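Local coordinates for periplasmic sugar-binding domain protein (PDB 3H75) that probably binds a carbohydrate in the periplasm, as expected of a two-domain solute-binding protein of the sugar-binding kind, at residues Leu149-Leu154 with Arg194-Leu199; Leu162-Leu167 with Leu182-Trp187; Gln207-Ala212 with Leu235-Val240; Ala212-Ala217 with Asn241-Ala246. All blocks are in the same frame, centred on the assembly; numbering follows the deposited sequence.

Contact 1 (Leu149-Leu154 with Arg194-Leu199)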
loop_
_atom_site.group_PDB
_atom_site.type_symbol
_atom_site.label_atom_id
_atom_site.label_comp_id
_atom_site.label_asym_id
_atom_site.label_seq_id
_atom_site.Cartn_x
_atom_site.Cartn_y
_atom_site.Cartn_z
ATOM N N LEU A 149 16.769 -13.190 1.479
ATOM C CA LEU A 149 16.644 -12.383 2.686
ATOM C C LEU A 149 15.320 -11.656 2.502
ATOM O O LEU A 149 14.978 -11.267 1.381
ATOM C CB LEU A 149 17.772 -11.348 2.805
ATOM C CG LEU A 149 19.169 -11.891 3.114
ATOM C CD1 LEU A 149 20.177 -10.741 3.128
ATOM C CD2 LEU A 149 19.165 -12.600 4.468
ATOM N N ALA A 150 14.568 -11.487 3.580
ATOM C CA ALA A 150 13.294 -10.783 3.491
ATOM C C ALA A 150 13.202 -9.672 4.526
ATOM O O ALA A 150 13.550 -9.858 5.691
ATOM C CB ALA A 150 12.134 -11.755 3.666
ATOM N N PHE A 151 12.744 -8.510 4.080
ATOM C CA PHE A 151 12.579 -7.355 4.952
ATOM C C PHE A 151 11.100 -7.019 4.968
ATOM O O PHE A 151 10.540 -6.607 3.950
ATOM C CB PHE A 151 13.377 -6.168 4.408
ATOM C CG PHE A 151 14.859 -6.342 4.519
ATOM C CD1 PHE A 151 15.545 -5.864 5.630
ATOM C CD2 PHE A 151 15.566 -7.030 3.539
ATOM C CE1 PHE A 151 16.910 -6.069 5.768
ATOM C CE2 PHE A 151 16.939 -7.243 3.668
ATOM C CZ PHE A 151 17.610 -6.760 4.787
ATOM N N SER A 152 10.458 -7.203 6.115
ATOM C CA SER A 152 9.036 -6.908 6.213
ATOM C C SER A 152 8.849 -5.564 6.907
ATOM O O SER A 152 9.820 -4.959 7.346
ATOM C CB SER A 152 8.317 -8.015 6.985
ATOM O OG SER A 152 6.914 -7.871 6.866
ATOM N N GLY A 153 7.607 -5.096 6.994
ATOM C CA GLY A 153 7.342 -3.810 7.619
ATOM C C GLY A 153 7.109 -3.905 9.111
ATOM O O GLY A 153 7.855 -4.580 9.820
ATOM N N LEU A 154 6.090 -3.203 9.596
ATOM C CA LEU A 154 5.744 -3.250 11.009
ATOM C C LEU A 154 5.026 -4.584 11.192
ATOM O O LEU A 154 3.973 -4.812 10.602
ATOM C CB LEU A 154 4.821 -2.081 11.373
ATOM C CG LEU A 154 5.464 -0.690 11.440
ATOM C CD1 LEU A 154 4.376 0.376 11.456
ATOM C CD2 LEU A 154 6.340 -0.577 12.682
ATOM N N ARG A 194 20.748 -0.772 7.942
ATOM C CA ARG A 194 21.586 -1.294 9.014
ATOM C C ARG A 194 21.482 -2.809 9.112
ATOM O O ARG A 194 22.487 -3.500 9.279
ATOM C CB ARG A 194 21.200 -0.653 10.350
ATOM C CG ARG A 194 21.511 0.835 10.444
ATOM C CD ARG A 194 22.993 1.103 10.232
ATOM N NE ARG A 194 23.311 2.526 10.311
ATOM C CZ ARG A 194 24.513 3.036 10.058
ATOM N NH1 ARG A 194 25.514 2.237 9.708
ATOM N NH2 ARG A 194 24.713 4.344 10.149
ATOM N N GLN A 195 20.262 -3.327 9.003
ATOM C CA GLN A 195 20.050 -4.766 9.071
ATOM C C GLN A 195 20.726 -5.466 7.892
ATOM O O GLN A 195 21.324 -6.533 8.059
ATOM C CB GLN A 195 18.546 -5.075 9.082
ATOM C CG GLN A 195 17.808 -4.531 10.305
ATOM C CD GLN A 195 16.293 -4.655 10.192
ATOM O OE1 GLN A 195 15.698 -4.249 9.192
ATOM N NE2 GLN A 195 15.661 -5.204 11.224
ATOM N N ALA A 196 20.638 -4.859 6.709
ATOM C CA ALA A 196 21.231 -5.424 5.499
ATOM C C ALA A 196 22.750 -5.482 5.570
ATOM O O ALA A 196 23.363 -6.425 5.075
ATOM C CB ALA A 196 20.796 -4.625 4.269
ATOM N N GLN A 197 23.363 -4.472 6.179
ATOM C CA GLN A 197 24.816 -4.461 6.298
ATOM C C GLN A 197 25.284 -5.737 6.979
ATOM O O GLN A 197 26.280 -6.337 6.584
ATOM C CB GLN A 197 25.288 -3.267 7.127
ATOM C CG GLN A 197 25.194 -1.922 6.439
ATOM C CD GLN A 197 25.765 -0.812 7.300
ATOM O OE1 GLN A 197 25.291 -0.567 8.408
ATOM N NE2 GLN A 197 26.795 -0.139 6.796
ATOM N N GLN A 198 24.554 -6.142 8.010
ATOM C CA GLN A 198 24.894 -7.339 8.763
ATOM C C GLN A 198 24.504 -8.615 8.023
ATOM O O GLN A 198 25.328 -9.511 7.833
ATOM C CB GLN A 198 24.203 -7.306 10.125
ATOM C CG GLN A 198 24.539 -6.082 10.961
ATOM C CD GLN A 198 23.743 -6.022 12.250
ATOM O OE1 GLN A 198 23.814 -6.929 13.080
ATOM N NE2 GLN A 198 22.978 -4.949 12.423
ATOM N N LEU A 199 23.245 -8.684 7.600
ATOM C CA LEU A 199 22.725 -9.859 6.905
ATOM C C LEU A 199 23.441 -10.238 5.608
ATOM O O LEU A 199 23.701 -11.419 5.363
ATOM C CB LEU A 199 21.226 -9.673 6.635
ATOM C CG LEU A 199 20.339 -9.612 7.883
ATOM C CD1 LEU A 199 18.931 -9.181 7.503
ATOM C CD2 LEU A 199 20.324 -10.971 8.576
#
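Phe151 reaches from strand 146-152 into the flank of helix 189-202, and the way its ring is received illustrates how a helix is seated on a sheet by apolar contact. The far end of the ring does the touching. CE1 lies 3.8 Å from CB of Gln195, which sits at the ring edge, close to the ring plane. CZ is shared between two partners, CB of Ala196 and CD1 of Leu199, each at 3.9 Å. Two residues back on the strand, Leu149 points the same way and puts CD1 3.8 Å from CB of Leu199, so Leu199 bridges both strand residues, CB to one and CD1 to the other. With CG of Leu199 anti to the carbonyl carbon (chi1 -65°) and an extended second torsion, CD1 reaches the ring while CB stays against Leu149. This is the tight, buried part.

The looser side begins at Gln195. Its extended chain slides past the Phe151 ring in the opposite direction, the amide and ring planes 56° apart, and NE2 makes a weak hydrogen bond to the carbonyl O of Tyr184. On the exposed side of the helix the polar chains deal with one another: NH1 of Arg194 donates to OE1 of Gln197 at 3.1 Å. Val183 and Val209, from the strands flanking 146-152, also touch Phe151. Strand 149-152 and helix 194-199 run nearly antiparallel, 165° between their directions with the axes 10.6 Å apart, the layering of helix on a largely parallel sheet characteristic of the alpha/beta domains of periplasmic binding proteins.

Contact 2 (Leu162-Leu167 with Leu182-Trp187). With SO4 (sulfate ion), chain B.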
loop_
_atom_site.group_PDB
_atom_site.type_symbol
_atom_site.label_atom_id
_atom_site.label_comp_id
_atom_site.label_asym_id
_atom_site.label_seq_id
_atom_site.Cartn_x
_atom_site.Cartn_y
_atom_site.Cartn_z
ATOM N N LEU A 162 -0.122 -9.546 5.453
ATOM C CA LEU A 162 -0.635 -10.022 4.175
ATOM C C LEU A 162 0.462 -10.205 3.135
ATOM O O LEU A 162 0.469 -11.194 2.402
ATOM C CB LEU A 162 -1.705 -9.068 3.644
ATOM C CG LEU A 162 -3.023 -9.082 4.425
ATOM C CD1 LEU A 162 -3.936 -7.966 3.919
ATOM C CD2 LEU A 162 -3.687 -10.444 4.273
ATOM N N ARG A 163 1.393 -9.259 3.057
ATOM C CA ARG A 163 2.467 -9.405 2.089
ATOM C C ARG A 163 3.338 -10.600 2.463
ATOM O O ARG A 163 3.779 -11.346 1.587
ATOM C CB ARG A 163 3.278 -8.109 1.991
ATOM C CG ARG A 163 2.445 -6.999 1.369
ATOM C CD ARG A 163 3.126 -5.644 1.387
ATOM N NE ARG A 163 2.137 -4.602 1.132
ATOM C CZ ARG A 163 2.363 -3.295 1.229
ATOM N NH1 ARG A 163 3.562 -2.834 1.566
ATOM N NH2 ARG A 163 1.360 -2.446 1.036
ATOM N N GLU A 164 3.560 -10.807 3.758
ATOM C CA GLU A 164 4.360 -11.943 4.197
ATOM C C GLU A 164 3.632 -13.246 3.888
ATOM O O GLU A 164 4.262 -14.240 3.523
ATOM C CB GLU A 164 4.644 -11.887 5.699
ATOM C CG GLU A 164 5.622 -12.976 6.139
ATOM C CD GLU A 164 5.921 -12.961 7.624
ATOM O OE1 GLU A 164 5.923 -11.859 8.217
ATOM O OE2 GLU A 164 6.177 -14.049 8.190
ATOM N N ARG A 165 2.310 -13.252 4.039
ATOM C CA ARG A 165 1.550 -14.461 3.746
ATOM C C ARG A 165 1.774 -14.841 2.284
ATOM O O ARG A 165 1.953 -16.015 1.964
ATOM C CB ARG A 165 0.053 -14.241 4.013
ATOM C CG ARG A 165 -0.850 -15.355 3.485
ATOM C CD ARG A 165 -0.517 -16.716 4.087
ATOM N NE ARG A 165 -1.310 -17.780 3.472
ATOM C CZ ARG A 165 -1.124 -19.078 3.691
ATOM N NH1 ARG A 165 -0.165 -19.482 4.514
ATOM N NH2 ARG A 165 -1.898 -19.973 3.082
ATOM N N GLY A 166 1.773 -13.840 1.404
ATOM C CA GLY A 166 1.998 -14.089 -0.011
ATOM C C GLY A 166 3.383 -14.664 -0.224
ATOM O O GLY A 166 3.566 -15.602 -1.001
ATOM N N LEU A 167 4.366 -14.092 0.467
ATOM C CA LEU A 167 5.741 -14.574 0.380
ATOM C C LEU A 167 5.809 -16.038 0.812
ATOM O O LEU A 167 6.430 -16.863 0.140
ATOM C CB LEU A 167 6.657 -13.738 1.283
ATOM C CG LEU A 167 8.055 -14.294 1.559
ATOM C CD1 LEU A 167 8.865 -14.308 0.267
ATOM C CD2 LEU A 167 8.755 -13.436 2.629
ATOM N N LEU A 182 14.174 -13.409 7.899
ATOM C CA LEU A 182 13.169 -12.404 7.606
ATOM C C LEU A 182 13.234 -11.476 8.805
ATOM O O LEU A 182 13.093 -11.919 9.943
ATOM C CB LEU A 182 11.769 -13.015 7.482
ATOM C CG LEU A 182 10.630 -12.003 7.264
ATOM C CD1 LEU A 182 9.482 -12.656 6.508
ATOM C CD2 LEU A 182 10.145 -11.464 8.606
ATOM N N VAL A 183 13.488 -10.197 8.558
ATOM C CA VAL A 183 13.548 -9.231 9.644
ATOM C C VAL A 183 12.477 -8.176 9.442
ATOM O O VAL A 183 11.925 -8.032 8.353
ATOM C CB VAL A 183 14.934 -8.546 9.733
ATOM C CG1 VAL A 183 15.994 -9.572 10.099
ATOM C CG2 VAL A 183 15.284 -7.878 8.409
ATOM N N TYR A 184 12.174 -7.448 10.507
ATOM C CA TYR A 184 11.165 -6.410 10.441
ATOM C C TYR A 184 11.847 -5.054 10.396
ATOM O O TYR A 184 12.384 -4.576 11.398
ATOM C CB TYR A 184 10.219 -6.543 11.637
ATOM C CG TYR A 184 9.327 -7.759 11.502
ATOM C CD1 TYR A 184 8.248 -7.751 10.618
ATOM C CD2 TYR A 184 9.619 -8.948 12.172
ATOM C CE1 TYR A 184 7.483 -8.892 10.397
ATOM C CE2 TYR A 184 8.860 -10.101 11.956
ATOM C CZ TYR A 184 7.796 -10.064 11.064
ATOM O OH TYR A 184 7.059 -11.204 10.816
ATOM N N GLY A 185 11.850 -4.461 9.204
ATOM C CA GLY A 185 12.475 -3.167 9.004
ATOM C C GLY A 185 11.566 -1.997 9.330
ATOM O O GLY A 185 11.976 -0.847 9.201
ATOM N N GLU A 186 10.329 -2.295 9.721
ATOM C CA GLU A 186 9.350 -1.276 10.107
ATOM C C GLU A 186 9.103 -0.197 9.056
ATOM O O GLU A 186 8.831 0.955 9.406
ATOM C CB GLU A 186 9.796 -0.605 11.414
ATOM C CG GLU A 186 10.461 -1.554 12.400
ATOM C CD GLU A 186 10.802 -0.895 13.724
ATOM O OE1 GLU A 186 11.316 0.243 13.719
ATOM O OE2 GLU A 186 10.566 -1.527 14.773
ATOM N N TRP A 187 9.188 -0.574 7.780
ATOM C CA TRP A 187 8.986 0.338 6.648
ATOM C C TRP A 187 10.092 1.386 6.553
ATOM O O TRP A 187 10.043 2.255 5.683
ATOM C CB TRP A 187 7.653 1.103 6.769
ATOM C CG TRP A 187 6.419 0.279 7.004
ATOM C CD1 TRP A 187 5.476 0.484 7.972
ATOM C CD2 TRP A 187 5.962 -0.836 6.230
ATOM N NE1 TRP A 187 4.458 -0.433 7.850
ATOM C CE2 TRP A 187 4.732 -1.256 6.788
ATOM C CE3 TRP A 187 6.469 -1.521 5.119
ATOM C CZ2 TRP A 187 4.003 -2.330 6.272
ATOM C CZ3 TRP A 187 5.743 -2.589 4.605
ATOM C CH2 TRP A 187 4.522 -2.982 5.180
HETATM S S SO4 B . 1.033 0.973 7.194
HETATM O O1 SO4 B . 0.861 -0.315 6.490
HETATM O O2 SO4 B . 1.795 1.890 6.334
HETATM O O3 SO4 B . -0.302 1.529 7.462
HETATM O O4 SO4 B . 1.762 0.744 8.461
#
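Glu164 and Tyr184 meet through a single hydrogen bond, in which OH of Tyr184 donates to OE1 of Glu164 at 2.9 Å and OE1 accepts with its syn lone pair. The glutamate gets there fully stretched: CG is anti to the backbone N (chi1 -173°) and the chain continues straight, delivering the carboxylate across the tyrosine at about a right angle, the two planes 44° apart. OE2 forms a salt bridge with Arg168, so both oxygens are held. Over one face of the carboxylate, CD1 of Leu182 lies 3.7 Å from CD of Glu164 and 4.0 Å from CD2 of Leu167, while its other methyl, CD2, lies over one face of the Tyr184 ring, offset toward the rim. These contacts fasten helix 158-173 to the second strand of the right-handed beta-alpha-beta unit formed by strand 146-152, this helix and strand 177-184. One residue before Glu164, Arg163 is extended from CG to NE and brings NH1 to 3.7 Å from CH2 of Trp187, in the loop after the strand, with guanidinium and indole planes 60° apart. Its strongest partner is Asp122, in a salt bridge through NE, and NH1 also donates to the carbonyl O of Ala212. At the pyrrole end of the indole, NE1 makes a weak hydrogen bond to O4 of a sulfate, probably from the crystallisation liquor, that Arg44 and Trp19 also bind.

Contact 3 (Gln207-Ala212 with Leu235-Val240)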
loop_
_atom_site.group_PDB
_atom_site.type_symbol
_atom_site.label_atom_id
_atom_site.label_comp_id
_atom_site.label_asym_id
_atom_site.label_seq_id
_atom_site.Cartn_x
_atom_site.Cartn_y
_atom_site.Cartn_z
ATOM N N GLN A 207 21.005 -14.278 -3.080
ATOM C CA GLN A 207 20.861 -13.819 -4.457
ATOM C C GLN A 207 19.571 -13.031 -4.616
ATOM O O GLN A 207 19.404 -12.307 -5.593
ATOM C CB GLN A 207 20.828 -14.990 -5.436
ATOM C CG GLN A 207 22.085 -15.826 -5.459
ATOM C CD GLN A 207 22.020 -16.898 -6.520
ATOM O OE1 GLN A 207 22.252 -16.637 -7.703
ATOM N NE2 GLN A 207 21.682 -18.111 -6.107
ATOM N N LEU A 208 18.655 -13.188 -3.663
ATOM C CA LEU A 208 17.373 -12.491 -3.730
ATOM C C LEU A 208 17.044 -11.750 -2.444
ATOM O O LEU A 208 17.283 -12.260 -1.351
ATOM C CB LEU A 208 16.237 -13.479 -4.005
ATOM C CG LEU A 208 16.289 -14.335 -5.268
ATOM C CD1 LEU A 208 15.100 -15.302 -5.245
ATOM C CD2 LEU A 208 16.269 -13.451 -6.511
ATOM N N VAL A 209 16.501 -10.543 -2.578
ATOM C CA VAL A 209 16.090 -9.755 -1.422
ATOM C C VAL A 209 14.666 -9.259 -1.660
ATOM O O VAL A 209 14.416 -8.422 -2.532
ATOM C CB VAL A 209 17.015 -8.537 -1.185
ATOM C CG1 VAL A 209 16.537 -7.744 0.029
ATOM C CG2 VAL A 209 18.448 -9.013 -0.970
ATOM N N TRP A 210 13.736 -9.815 -0.896
ATOM C CA TRP A 210 12.316 -9.465 -0.960
ATOM C C TRP A 210 12.090 -8.396 0.108
ATOM O O TRP A 210 12.490 -8.580 1.255
ATOM C CB TRP A 210 11.494 -10.715 -0.619
ATOM C CG TRP A 210 9.989 -10.590 -0.604
ATOM C CD1 TRP A 210 9.128 -10.988 -1.587
ATOM C CD2 TRP A 210 9.168 -10.164 0.497
ATOM N NE1 TRP A 210 7.825 -10.851 -1.165
ATOM C CE2 TRP A 210 7.822 -10.348 0.110
ATOM C CE3 TRP A 210 9.442 -9.653 1.774
ATOM C CZ2 TRP A 210 6.747 -10.039 0.957
ATOM C CZ3 TRP A 210 8.369 -9.344 2.620
ATOM C CH2 TRP A 210 7.041 -9.542 2.204
ATOM N N SER A 211 11.476 -7.277 -0.274
ATOM C CA SER A 211 11.176 -6.202 0.680
ATOM C C SER A 211 9.707 -5.819 0.599
ATOM O O SER A 211 9.156 -5.671 -0.497
ATOM C CB SER A 211 12.029 -4.963 0.404
ATOM O OG SER A 211 13.385 -5.199 0.728
ATOM N N ALA A 212 9.072 -5.657 1.758
ATOM C CA ALA A 212 7.657 -5.303 1.802
ATOM C C ALA A 212 7.375 -3.874 1.351
ATOM O O ALA A 212 6.225 -3.494 1.182
ATOM C CB ALA A 212 7.091 -5.549 3.195
ATOM N N LEU A 235 22.454 -9.636 -7.560
ATOM C CA LEU A 235 21.598 -9.635 -6.379
ATOM C C LEU A 235 20.323 -8.917 -6.801
ATOM O O LEU A 235 20.364 -7.748 -7.183
ATOM C CB LEU A 235 22.291 -8.887 -5.235
ATOM C CG LEU A 235 21.604 -8.850 -3.870
ATOM C CD1 LEU A 235 21.345 -10.269 -3.378
ATOM C CD2 LEU A 235 22.482 -8.093 -2.879
ATOM N N LEU A 236 19.191 -9.614 -6.747
ATOM C CA LEU A 236 17.928 -9.026 -7.180
ATOM C C LEU A 236 17.012 -8.610 -6.038
ATOM O O LEU A 236 16.781 -9.375 -5.101
ATOM C CB LEU A 236 17.203 -10.000 -8.108
ATOM C CG LEU A 236 18.061 -10.571 -9.247
ATOM C CD1 LEU A 236 17.158 -11.314 -10.220
ATOM C CD2 LEU A 236 18.811 -9.451 -9.976
ATOM N N PHE A 237 16.476 -7.396 -6.155
ATOM C CA PHE A 237 15.605 -6.787 -5.152
ATOM C C PHE A 237 14.190 -6.506 -5.639
ATOM O O PHE A 237 13.977 -6.143 -6.799
ATOM C CB PHE A 237 16.185 -5.437 -4.720
ATOM C CG PHE A 237 17.503 -5.530 -4.028
ATOM C CD1 PHE A 237 17.573 -5.422 -2.646
ATOM C CD2 PHE A 237 18.679 -5.707 -4.755
ATOM C CE1 PHE A 237 18.793 -5.485 -1.985
ATOM C CE2 PHE A 237 19.910 -5.774 -4.103
ATOM C CZ PHE A 237 19.966 -5.662 -2.717
ATOM N N SER A 238 13.228 -6.652 -4.730
ATOM C CA SER A 238 11.832 -6.340 -5.017
ATOM C C SER A 238 11.357 -5.316 -3.985
ATOM O O SER A 238 11.915 -5.213 -2.883
ATOM C CB SER A 238 10.949 -7.590 -4.927
ATOM O OG SER A 238 10.812 -8.039 -3.585
ATOM N N GLY A 239 10.326 -4.562 -4.345
ATOM C CA GLY A 239 9.774 -3.573 -3.435
ATOM C C GLY A 239 8.330 -3.243 -3.764
ATOM O O GLY A 239 7.810 -3.657 -4.804
ATOM N N VAL A 240 7.685 -2.503 -2.862
ATOM C CA VAL A 240 6.296 -2.065 -3.029
ATOM C C VAL A 240 6.238 -0.551 -2.824
ATOM O O VAL A 240 6.921 -0.027 -1.951
ATOM C CB VAL A 240 5.369 -2.721 -1.983
ATOM C CG1 VAL A 240 3.931 -2.282 -2.218
ATOM C CG2 VAL A 240 5.467 -4.232 -2.063
HETATM O O HOH W 1 14.343 -5.661 -1.703
#
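Val209 and Phe237 are paired across two parallel strands and lie side by side, pointing the same way from the sheet. Followed outward, each carbon of Val209 beyond CA finds an apolar partner. Its CB comes to 3.5 Å from CD1 of Phe237. Of the two methyls, CG1 of Val209, anti to the backbone N (chi1 180°), stays beside the same two ring atoms, CD1 and CE1, and lies 3.7 Å from CD1 of Phe237. The other, CG2, meets CE1 of Phe237. CG2 of Val209 also lies 4.0 Å from CD1 of Leu235, which folds in from the residue preceding the strand. The next pair in register, Leu208 with Leu236, turns to the opposite face and joins through CD2 and CB.

Between these pairs the backbone is tied in the staggered parallel pattern. Leu236 N donates to Gln207 O, Val209 N to Leu236 O at 2.8 Å, and Ser238 N to Val209 O at 3.1 Å. Past this the bonding slackens: the bonds from Ser211 N to O and OG of Ser238 are long and weak. A water joins the two strands here as well. It donates to the carbonyl oxygens of Val209 and Ser238 and accepts from OG of Ser211 at 2.7 Å, lying in the plane of the Phe237 ring at its edge.

Strand 146-152 continues the sheet beyond 206-211, Phe151 touching Val209. Helix 214-226, the crossover between the two strands, covers the Phe237 side through Ala220, Met221 and Ala224, while on the other face Met129 of helix 122-137 packs against Trp210, whose NE1 donates to the carbonyl O of Gly126.

Contact 4 (Ala212-Ala217 with Asn241-Ala246). With GOL (glycerol), chain D.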
loop_
_atom_site.group_PDB
_atom_site.type_symbol
_atom_site.label_atom_id
_atom_site.label_comp_id
_atom_site.label_asym_id
_atom_site.label_seq_id
_atom_site.Cartn_x
_atom_site.Cartn_y
_atom_site.Cartn_z
ATOM N N ALA A 212 9.072 -5.657 1.758
ATOM C CA ALA A 212 7.657 -5.303 1.802
ATOM C C ALA A 212 7.375 -3.874 1.351
ATOM O O ALA A 212 6.225 -3.494 1.182
ATOM C CB ALA A 212 7.091 -5.549 3.195
ATOM N N ASN A 213 8.410 -3.058 1.189
ATOM C CA ASN A 213 8.189 -1.718 0.654
ATOM C C ASN A 213 9.461 -1.239 -0.028
ATOM O O ASN A 213 10.516 -1.881 0.094
ATOM C CB ASN A 213 7.646 -0.742 1.726
ATOM C CG ASN A 213 8.719 -0.038 2.515
ATOM O OD1 ASN A 213 9.853 -0.490 2.597
ATOM N ND2 ASN A 213 8.348 1.087 3.130
ATOM N N ASP A 214 9.359 -0.146 -0.777
ATOM C CA ASP A 214 10.499 0.361 -1.519
ATOM C C ASP A 214 11.576 1.035 -0.686
ATOM O O ASP A 214 12.758 0.921 -1.006
ATOM C CB ASP A 214 10.029 1.286 -2.659
ATOM C CG ASP A 214 9.261 2.503 -2.173
ATOM O OD1 ASP A 214 8.828 2.540 -1.002
ATOM O OD2 ASP A 214 9.078 3.426 -2.993
ATOM N N GLU A 215 11.173 1.719 0.381
ATOM C CA GLU A 215 12.123 2.391 1.265
ATOM C C GLU A 215 13.160 1.386 1.761
ATOM O O GLU A 215 14.369 1.626 1.689
ATOM C CB GLU A 215 11.396 2.984 2.477
ATOM C CG GLU A 215 10.335 4.041 2.171
ATOM C CD GLU A 215 10.920 5.404 1.858
ATOM O OE1 GLU A 215 12.009 5.720 2.385
ATOM O OE2 GLU A 215 10.280 6.166 1.100
HETATM N N MSE A 216 12.682 0.256 2.269
HETATM C CA MSE A 216 13.576 -0.768 2.785
HETATM C C MSE A 216 14.433 -1.377 1.683
HETATM O O MSE A 216 15.609 -1.648 1.894
HETATM C CB MSE A 216 12.770 -1.845 3.509
HETATM C CG MSE A 216 12.050 -1.301 4.736
HETATM SE SE MSE A 216 11.174 -2.629 5.800
HETATM C CE MSE A 216 9.909 -3.287 4.451
ATOM N N ALA A 217 13.860 -1.580 0.500
ATOM C CA ALA A 217 14.636 -2.135 -0.604
ATOM C C ALA A 217 15.808 -1.204 -0.933
ATOM O O ALA A 217 16.940 -1.653 -1.109
ATOM C CB ALA A 217 13.744 -2.326 -1.831
ATOM N N ASN A 241 5.417 0.123 -3.633
ATOM C CA ASN A 241 5.183 1.579 -3.618
ATOM C C ASN A 241 5.677 2.206 -4.925
ATOM O O ASN A 241 5.919 1.496 -5.909
ATOM C CB ASN A 241 5.866 2.285 -2.430
ATOM C CG ASN A 241 5.322 1.844 -1.067
ATOM O OD1 ASN A 241 4.304 1.160 -0.969
ATOM N ND2 ASN A 241 6.010 2.254 -0.004
ATOM N N SER A 242 5.830 3.527 -4.943
ATOM C CA SER A 242 6.270 4.210 -6.158
ATOM C C SER A 242 7.044 5.495 -5.895
ATOM O O SER A 242 6.827 6.509 -6.567
ATOM C CB SER A 242 5.057 4.511 -7.051
ATOM O OG SER A 242 4.115 5.335 -6.377
ATOM N N SER A 243 7.947 5.466 -4.922
ATOM C CA SER A 243 8.734 6.659 -4.632
ATOM C C SER A 243 9.562 6.999 -5.868
ATOM O O SER A 243 9.925 6.119 -6.652
ATOM C CB SER A 243 9.666 6.424 -3.445
ATOM O OG SER A 243 10.656 5.461 -3.753
ATOM N N PRO A 244 9.872 8.287 -6.058
ATOM C CA PRO A 244 10.662 8.700 -7.219
ATOM C C PRO A 244 11.946 7.893 -7.380
ATOM O O PRO A 244 12.270 7.452 -8.484
ATOM C CB PRO A 244 10.933 10.175 -6.942
ATOM C CG PRO A 244 9.696 10.599 -6.211
ATOM C CD PRO A 244 9.475 9.452 -5.249
ATOM N N GLU A 245 12.670 7.695 -6.281
ATOM C CA GLU A 245 13.923 6.950 -6.330
ATOM C C GLU A 245 13.715 5.488 -6.722
ATOM O O GLU A 245 14.520 4.914 -7.455
ATOM C CB GLU A 245 14.641 7.023 -4.980
ATOM C CG GLU A 245 16.133 6.750 -5.081
ATOM C CD GLU A 245 16.842 6.866 -3.750
ATOM O OE1 GLU A 245 16.453 7.736 -2.946
ATOM O OE2 GLU A 245 17.796 6.097 -3.512
ATOM N N ALA A 246 12.639 4.878 -6.229
ATOM C CA ALA A 246 12.354 3.484 -6.555
ATOM C C ALA A 246 11.989 3.343 -8.028
ATOM O O ALA A 246 12.401 2.389 -8.691
ATOM C CB ALA A 246 11.217 2.962 -5.682
HETATM C C1 GOL D . 2.129 0.425 3.373
HETATM O O1 GOL D . 1.108 0.094 2.535
HETATM C C2 GOL D . 3.219 1.006 2.496
HETATM O O2 GOL D . 3.611 0.064 1.419
HETATM C C3 GOL D . 4.393 1.390 3.420
HETATM O O3 GOL D . 5.509 1.940 2.855
#
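With chi1 at 61°, Asp214 holds its carboxylate between its own backbone N and carbonyl carbon, facing the loop where Asn241 and Ser243 wait; Ser243 adopts the same kind of torsion (66°), turning its hydroxyl back to meet it. OD2 accepts twice from Ser243, from N at 3.0 Å, nearly in line with the C-O bond, and from OG at 2.7 Å, tilted well above the carboxylate plane. OD1 accepts from ND2 of Asn241 at 3.0 Å, again from above the plane, the amide being almost perpendicular to the carboxylate. Three donors thus fix the rotation of this buried group, and CB of Ala246 packs 3.5 Å from OD2. Ser243 OG also accepts from Ala246 N as N-cap of helix 244-252, just as Asn213 OD1 caps helix 214-226 by accepting from N of Met216, a selenomethionine. Asn213 ND2 and Asn241 ND2 both donate to O3 of a glycerol, probably from the crystallisation liquor, whose O2 donates to Asn241 OD1; Arg163 and His262 bind it too, and it may mark a polar ligand pocket. The contact joins the N-terminal ends of two helices that follow strands 206-211 and 236-240, with Thr17 and Phe18 of helix 17-33, which follows a strand of the other sheet, touching Ser243 and Asn241.

In the fold
From the N terminus, strand 146-152 opens contact 1, which closes only at helix 189-202. Contact 2 is nested within that loop, tying helix 158-173 to strand 177-184, the edge neighbour of 146-152. Once contact 1 has closed, the chain enters strand 206-211 and contact 3 begins. Contact 4 opens directly after it, the two sharing Ala212, and their segments alternate along the chain: the loops cross, with 235-240 closing contact 3 before 241-246 closes contact 4. Backbone bonds from Phe151 to Trp210 and Ala212 join contact 1 to contacts 3 and 4, and Arg163 joins contact 2 to them through Ala212. All four thus belong to one sheet with its helices, and Arg163, Trp187, Asn213 and Asn241 gather beyond the C-terminal strand ends.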